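Local coordinates for E1 (Kluyveromyces marxianus, PDB 3VX6), which activates the ubiquitin-like proteins Atg8 and Atg12, as an E1-like enzyme, for the conjugation reactions required for autophagy, at residues A129-K133 with Y134-Y138. Sequence-based numbering, arbitrary orientation.
Sequences ADLKK and YKFYY
A G1 beta bulge shapes this hairpin end: Tyr134 and Lys135 both lie across from Asp130. Tyr134 has positive phi (47°), the left-handed conformation that glycine most often supplies at this position. Asp130 and Lys135 form the last hydrogen-bonded antiparallel pair, with Lys135 N giving its hydrogen to Asp130 O (3.0 Å). Asp130 suits the start of the turn because its short carboxylate can accept from the backbone N-H groups that follow. With CG anti to the backbone N (chi1 -177°), OD2 makes an Asx turn by accepting from Lys132 N at 3.0 Å, above the carboxylate plane, and takes a weaker bond from Lys133 N. The extended chain of Lys135 runs alongside Lys133, its CE 3.6 Å from Lys133 CB; an alanine here would probably leave Lys133 CB less covered and the Asp130 carboxylate without a nearby, though not touching, positive charge. On the other face, Ala129 is small enough for the Phe136 ring, whose CD1 lies 3.4 Å from Ala129 CB, while Leu131 CD2 reaches CE1 of the same ring obliquely. Helix 21-33 packs against this apolar group through Phe24 and Ser28, and strand 273-275 pairs with strand 135-144 along its edge away from strand 123-130.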
loop_
_atom_site.group_PDB
_atom_site.type_symbol
_atom_site.label_atom_id
_atom_site.label_comp_id
_atom_site.label_asym_id
_atom_site.label_seq_id
_atom_site.Cartn_x
_atom_site.Cartn_y
_atom_site.Cartn_z
ATOM N N ALA A 129 21.126 -4.926 -6.576
ATOM C CA ALA A 129 21.674 -6.163 -6.075
ATOM C C ALA A 129 23.101 -6.191 -6.579
ATOM O O ALA A 129 23.346 -6.377 -7.776
ATOM C CB ALA A 129 20.886 -7.347 -6.607
ATOM N N ASP A 130 24.035 -5.944 -5.667
ATOM C CA ASP A 130 25.453 -5.961 -6.002
ATOM C C ASP A 130 25.912 -7.399 -5.852
ATOM O O ASP A 130 26.444 -7.795 -4.819
ATOM C CB ASP A 130 26.246 -5.063 -5.056
ATOM C CG ASP A 130 27.709 -4.993 -5.424
ATOM O OD1 ASP A 130 28.452 -4.231 -4.764
ATOM O OD2 ASP A 130 28.111 -5.701 -6.378
ATOM N N LEU A 131 25.681 -8.185 -6.888
ATOM C CA LEU A 131 26.051 -9.582 -6.860
ATOM C C LEU A 131 27.570 -9.775 -6.841
ATOM O O LEU A 131 28.060 -10.903 -6.791
ATOM C CB LEU A 131 25.406 -10.293 -8.051
ATOM C CG LEU A 131 23.909 -9.991 -8.199
ATOM C CD1 LEU A 131 23.284 -10.903 -9.247
ATOM C CD2 LEU A 131 23.223 -10.186 -6.865
ATOM N N LYS A 132 28.311 -8.672 -6.869
ATOM C CA LYS A 132 29.772 -8.729 -6.838
ATOM C C LYS A 132 30.238 -8.671 -5.388
ATOM O O LYS A 132 30.621 -9.685 -4.805
ATOM C CB LYS A 132 30.369 -7.550 -7.618
ATOM C CG LYS A 132 31.887 -7.389 -7.489
ATOM C CD LYS A 132 32.341 -6.054 -8.072
ATOM C CE LYS A 132 33.843 -5.845 -7.928
ATOM N NZ LYS A 132 34.281 -4.549 -8.537
ATOM N N LYS A 133 30.192 -7.475 -4.809
ATOM C CA LYS A 133 30.603 -7.256 -3.429
ATOM C C LYS A 133 29.570 -7.886 -2.490
ATOM O O LYS A 133 29.632 -7.729 -1.267
ATOM C CB LYS A 133 30.735 -5.751 -3.190
ATOM C CG LYS A 133 31.549 -5.075 -4.293
ATOM C CD LYS A 133 31.564 -3.552 -4.222
ATOM C CE LYS A 133 32.247 -2.984 -5.471
ATOM N NZ LYS A 133 32.454 -1.509 -5.432
ATOM N N TYR A 134 28.634 -8.616 -3.100
ATOM C CA TYR A 134 27.542 -9.318 -2.425
ATOM C C TYR A 134 26.809 -8.466 -1.374
ATOM O O TYR A 134 26.689 -8.839 -0.206
ATOM C CB TYR A 134 28.067 -10.620 -1.817
ATOM C CG TYR A 134 26.974 -11.624 -1.555
ATOM C CD1 TYR A 134 26.009 -11.384 -0.579
ATOM C CD2 TYR A 134 26.875 -12.799 -2.301
ATOM C CE1 TYR A 134 24.967 -12.279 -0.343
ATOM C CE2 TYR A 134 25.824 -13.711 -2.072
ATOM C CZ TYR A 134 24.875 -13.434 -1.087
ATOM O OH TYR A 134 23.818 -14.280 -0.842
ATOM N N LYS A 135 26.312 -7.315 -1.819
ATOM C CA LYS A 135 25.595 -6.378 -0.965
ATOM C C LYS A 135 24.344 -5.970 -1.732
ATOM O O LYS A 135 24.406 -5.677 -2.923
ATOM C CB LYS A 135 26.465 -5.150 -0.690
ATOM C CG LYS A 135 27.867 -5.486 -0.195
ATOM C CD LYS A 135 28.777 -4.262 -0.183
ATOM C CE LYS A 135 30.214 -4.640 0.183
ATOM N NZ LYS A 135 31.152 -3.482 0.072
ATOM N N PHE A 136 23.208 -5.948 -1.045
ATOM C CA PHE A 136 21.947 -5.607 -1.687
ATOM C C PHE A 136 21.309 -4.349 -1.159
ATOM O O PHE A 136 20.744 -4.352 -0.079
ATOM C CB PHE A 136 20.974 -6.763 -1.535
ATOM C CG PHE A 136 21.472 -8.025 -2.134
ATOM C CD1 PHE A 136 21.043 -8.430 -3.396
ATOM C CD2 PHE A 136 22.423 -8.791 -1.467
ATOM C CE1 PHE A 136 21.553 -9.577 -3.988
ATOM C CE2 PHE A 136 22.940 -9.938 -2.050
ATOM C CZ PHE A 136 22.503 -10.332 -3.316
ATOM N N TYR A 137 21.391 -3.281 -1.944
ATOM C CA TYR A 137 20.806 -2.002 -1.584
ATOM C C TYR A 137 19.359 -1.990 -2.085
ATOM O O TYR A 137 19.094 -2.337 -3.231
ATOM C CB TYR A 137 21.596 -0.880 -2.250
ATOM C CG TYR A 137 23.086 -0.950 -1.987
ATOM C CD1 TYR A 137 23.715 -0.023 -1.151
ATOM C CD2 TYR A 137 23.868 -1.967 -2.547
ATOM C CE1 TYR A 137 25.088 -0.109 -0.878
ATOM C CE2 TYR A 137 25.242 -2.063 -2.278
ATOM C CZ TYR A 137 25.839 -1.132 -1.443
ATOM O OH TYR A 137 27.175 -1.244 -1.151
ATOM N N TYR A 138 18.412 -1.623 -1.232
ATOM C CA TYR A 138 17.028 -1.568 -1.674
ATOM C C TYR A 138 16.223 -0.532 -0.934
ATOM O O TYR A 138 16.621 -0.039 0.124
ATOM C CB TYR A 138 16.334 -2.909 -1.524
ATOM C CG TYR A 138 16.227 -3.385 -0.110
ATOM C CD1 TYR A 138 17.360 -3.787 0.586
ATOM C CD2 TYR A 138 14.985 -3.482 0.524
ATOM C CE1 TYR A 138 17.271 -4.281 1.871
ATOM C CE2 TYR A 138 14.877 -3.981 1.819
ATOM C CZ TYR A 138 16.031 -4.381 2.488
ATOM O OH TYR A 138 15.969 -4.888 3.767
#